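Local coordinates for protein GlcNAc Inducible Gene 2, GIG2 (Candida albicans, PDB 6AKZ) that binds an iron(III) ion and is probably an oxygenase of the DUF1479 family, built on a cupin-type fold, at residues W259-N265 with V341-V347. Sequence-based numbering, arbitrary orientation.
Sequences WLALSNN and VKKGSFV
Trp259 and Val347 face each other as a hydrogen-bonded pair where two neighbouring antiparallel strands, 256-261 and 346-350, meet in the main sheet of this cupin-clan protein. Trp259 N bonds to Val347 O, and Val347 N returns a bond of 2.8 Å to Trp259 O. The indole suits its place by offering a broad flat surface to a beta-branched neighbour: Val347 CB sits over the six-membered ring, 3.9 Å from its centroid, a CH-pi contact. With chi1 at 48°, Trp259 CG lies between the backbone N and carbonyl carbon, which swings the indole alongside Val347 and its edge atom CH2 toward Val341 CG2, near the ring plane. The side chain of Trp259 is about 9 Å from the bound iron(III) ion.

The side chains of Leu260 and Phe346 share the opposite sheet face, Leu260 CB packing against Phe346 CD2 at 3.8 Å; the backbone O of Trp259 lies over the phenyl ring. Past this last bridge of the strands, Ala261 N reaches Ser345 O and Ala261 O accepts a nearly straight bond from Gly344 N. Gly344 occupies a type II turn, Lys342 to Ser345, at a positive phi (84°) where a CB would strike the preceding carbonyl. The small methyl of Ala261 suits its tight spot, CB lying 3.4 Å from Val341 CG1.

Farther on, Asn265 and Val341 form an isolated bridge through both backbone bonds. Ser263 OG steadies the Asn265 amide, donating in plane to a lone pair of OD1. Lys343, salt-bridged through NZ to Asp100, is also held at its backbone: Asn264 OD1 accepts Lys343 N at 2.9 Å, the donor tilted 31° from the amide's carbonyl plane.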
ATOM      1  N   TRP A 259       8.492   4.674   1.106  1.00  9.74           N
ATOM      2  CA  TRP A 259       9.089   5.846   1.723  1.00 10.18           C
ATOM      3  C   TRP A 259      10.514   6.051   1.345  1.00  9.70           C
ATOM      4  O   TRP A 259      11.195   5.099   0.815  1.00  9.30           O
ATOM      5  CB  TRP A 259       9.008   5.725   3.246  1.00 10.33           C
ATOM      6  CG  TRP A 259       9.423   4.452   3.921  1.00  9.01           C
ATOM      7  CD1 TRP A 259       8.563   3.609   4.590  1.00 10.04           C
ATOM      8  CD2 TRP A 259      10.754   3.901   4.158  1.00  9.57           C
ATOM      9  NE1 TRP A 259       9.268   2.586   5.200  1.00 10.13           N
ATOM     10  CE2 TRP A 259      10.588   2.743   4.986  1.00 11.55           C
ATOM     11  CE3 TRP A 259      12.042   4.261   3.769  1.00 10.15           C
ATOM     12  CZ2 TRP A 259      11.635   1.937   5.359  1.00 11.43           C
ATOM     13  CZ3 TRP A 259      13.111   3.473   4.160  1.00 11.93           C
ATOM     14  CH2 TRP A 259      12.910   2.333   4.933  1.00 11.11           C
ATOM     15  N   LEU A 260      10.912   7.293   1.502  1.00 10.42           N
ATOM     16  CA  LEU A 260      12.285   7.767   1.261  1.00 10.93           C
ATOM     17  C   LEU A 260      13.037   7.815   2.563  1.00 11.63           C
ATOM     18  O   LEU A 260      12.570   8.445   3.527  1.00 10.43           O
ATOM     19  CB  LEU A 260      12.295   9.158   0.607  1.00 12.49           C
ATOM     20  CG  LEU A 260      13.675   9.876   0.411  1.00 11.82           C
ATOM     21  CD1 LEU A 260      14.425   9.138  -0.655  1.00 13.23           C
ATOM     22  CD2 LEU A 260      13.390  11.287  -0.012  1.00 13.73           C
ATOM     23  N   ALA A 261      14.198   7.191   2.609  1.00 10.90           N
ATOM     24  CA  ALA A 261      15.076   7.179   3.795  1.00 11.94           C
ATOM     25  C   ALA A 261      15.783   8.513   4.052  1.00 12.44           C
ATOM     26  O   ALA A 261      16.513   9.002   3.193  1.00 11.70           O
ATOM     27  CB  ALA A 261      16.137   6.065   3.670  1.00 10.87           C
ATOM     28  N   LEU A 262      15.561   9.089   5.228  1.00 13.69           N
ATOM     29  CA  LEU A 262      16.178  10.370   5.644  1.00 13.48           C
ATOM     30  C   LEU A 262      17.308  10.090   6.658  1.00 14.16           C
ATOM     31  O   LEU A 262      17.958  11.033   7.153  1.00 13.88           O
ATOM     32  CB  LEU A 262      15.119  11.232   6.311  1.00 13.97           C
ATOM     33  CG  LEU A 262      13.895  11.588   5.455  1.00 13.33           C
ATOM     34  CD1 LEU A 262      12.928  12.424   6.301  1.00 15.58           C
ATOM     35  CD2 LEU A 262      14.346  12.253   4.181  1.00 12.60           C
ATOM     36  N   SER A 263      17.583   8.818   6.905  1.00 11.63           N
ATOM     37  CA  SER A 263      18.587   8.422   7.901  1.00 12.57           C
ATOM     38  C   SER A 263      19.239   7.085   7.491  1.00 13.32           C
ATOM     39  O   SER A 263      18.686   6.348   6.650  1.00 15.25           O
ATOM     40  CB  SER A 263      17.933   8.306   9.265  1.00 13.60           C
ATOM     41  OG  SER A 263      16.897   7.342   9.276  1.00 13.94           O
ATOM     42  N   ASN A 264      20.404   6.802   8.068  1.00 14.04           N
ATOM     43  CA  ASN A 264      21.035   5.497   7.938  1.00 14.53           C
ATOM     44  C   ASN A 264      20.647   4.660   9.139  1.00 14.02           C
ATOM     45  O   ASN A 264      20.950   5.098  10.283  1.00 15.94           O
ATOM     46  CB  ASN A 264      22.556   5.612   7.962  1.00 15.33           C
ATOM     47  CG  ASN A 264      23.097   6.458   6.857  1.00 16.97           C
ATOM     48  OD1 ASN A 264      22.726   6.351   5.655  1.00 16.69           O
ATOM     49  ND2 ASN A 264      23.968   7.389   7.257  1.00 17.61           N
ATOM     50  N   ASN A 265      20.033   3.469   8.947  1.00 13.32           N
ATOM     51  CA  ASN A 265      19.668   2.563  10.077  1.00 12.54           C
ATOM     52  C   ASN A 265      19.850   1.124   9.657  1.00 15.15           C
ATOM     53  O   ASN A 265      19.435   0.763   8.562  1.00 15.02           O
ATOM     54  CB  ASN A 265      18.227   2.740  10.500  1.00 14.07           C
ATOM     55  CG  ASN A 265      17.879   4.197  10.735  1.00 14.56           C
ATOM     56  OD1 ASN A 265      17.469   4.899   9.765  1.00 16.26           O
ATOM     57  ND2 ASN A 265      18.170   4.727  11.938  1.00 12.73           N
ATOM     58  N   VAL A 341      19.406   0.277   5.798  1.00 12.58           N
ATOM     59  CA  VAL A 341      18.871   1.423   5.060  1.00 14.34           C
ATOM     60  C   VAL A 341      19.914   2.534   5.080  1.00 14.37           C
ATOM     61  O   VAL A 341      20.420   2.882   6.166  1.00 14.34           O
ATOM     62  CB  VAL A 341      17.596   1.927   5.777  1.00 17.90           C
ATOM     63  CG1 VAL A 341      17.081   3.211   5.194  1.00 20.58           C
ATOM     64  CG2 VAL A 341      16.543   0.852   5.709  1.00 21.50           C
ATOM     65  N   LYS A 342      20.188   3.086   3.901  1.00 14.41           N
ATOM     66  CA  LYS A 342      21.027   4.259   3.730  1.00 14.80           C
ATOM     67  C   LYS A 342      20.163   5.504   3.321  1.00 15.36           C
ATOM     68  O   LYS A 342      19.203   5.420   2.572  1.00 11.85           O
ATOM     69  CB  LYS A 342      22.125   3.956   2.707  1.00 18.36           C
ATOM     70  CG  LYS A 342      23.004   2.748   3.077  1.00 20.45           C
ATOM     71  CD  LYS A 342      23.834   3.051   4.301  1.00 25.52           C
ATOM     72  CE  LYS A 342      24.954   1.981   4.533  1.00 26.85           C
ATOM     73  NZ  LYS A 342      24.559   0.998   5.603  1.00 29.00           N
ATOM     74  N   LYS A 343      20.559   6.658   3.789  1.00 16.60           N
ATOM     75  CA  LYS A 343      19.962   7.983   3.325  1.00 15.43           C
ATOM     76  C   LYS A 343      19.806   8.031   1.814  1.00 15.55           C
ATOM     77  O   LYS A 343      20.707   7.637   1.096  1.00 16.84           O
ATOM     78  CB  LYS A 343      20.890   9.146   3.724  1.00 16.80           C
ATOM     79  CG  LYS A 343      20.933   9.370   5.177  1.00 18.79           C
ATOM     80  CD  LYS A 343      21.951  10.455   5.519  1.00 19.66           C
ATOM     81  CE  LYS A 343      21.921  10.688   7.020  1.00 20.13           C
ATOM     82  NZ  LYS A 343      22.882  11.759   7.424  1.00 23.52           N
ATOM     83  N   GLY A 344      18.634   8.387   1.350  1.00 13.67           N
ATOM     84  CA  GLY A 344      18.407   8.494  -0.073  1.00 14.98           C
ATOM     85  C   GLY A 344      18.064   7.242  -0.821  1.00 15.46           C
ATOM     86  O   GLY A 344      17.912   7.322  -2.073  1.00 14.51           O
ATOM     87  N   SER A 345      17.860   6.134  -0.099  1.00 12.61           N
ATOM     88  CA  SER A 345      17.212   4.952  -0.642  1.00 14.01           C
ATOM     89  C   SER A 345      15.709   5.116  -0.531  1.00 15.20           C
ATOM     90  O   SER A 345      15.205   5.863   0.278  1.00 12.60           O
ATOM     91  CB  SER A 345      17.570   3.677   0.125  1.00 13.57           C
ATOM     92  OG  SER A 345      18.959   3.455  -0.046  1.00 16.13           O
ATOM     93  N   PHE A 346      15.019   4.422  -1.416  1.00 12.78           N
ATOM     94  CA  PHE A 346      13.560   4.378  -1.440  1.00 11.09           C
ATOM     95  C   PHE A 346      13.154   2.940  -1.252  1.00 10.67           C
ATOM     96  O   PHE A 346      13.702   2.068  -1.943  1.00 12.72           O
ATOM     97  CB  PHE A 346      12.979   4.999  -2.684  1.00 11.57           C
ATOM     98  CG  PHE A 346      11.602   5.499  -2.512  1.00 10.57           C
ATOM     99  CD1 PHE A 346      10.523   4.619  -2.562  1.00 10.58           C
ATOM    100  CD2 PHE A 346      11.346   6.811  -2.198  1.00 10.60           C
ATOM    101  CE1 PHE A 346       9.271   5.062  -2.331  1.00 11.70           C
ATOM    102  CE2 PHE A 346      10.066   7.254  -1.986  1.00 10.31           C
ATOM    103  CZ  PHE A 346       9.045   6.402  -2.026  1.00 11.34           C
ATOM    104  N   VAL A 347      12.151   2.698  -0.382  1.00 10.14           N
ATOM    105  CA  VAL A 347      11.660   1.379  -0.124  1.00  9.95           C
ATOM    106  C   VAL A 347      10.176   1.326  -0.552  1.00 10.79           C
ATOM    107  O   VAL A 347       9.372   2.132  -0.078  1.00 10.36           O
ATOM    108  CB  VAL A 347      11.860   0.926   1.322  1.00 10.89           C
ATOM    109  CG1 VAL A 347      11.048  -0.316   1.675  1.00 11.90           C
ATOM    110  CG2 VAL A 347      13.351   0.751   1.619  1.00 11.18           C
TER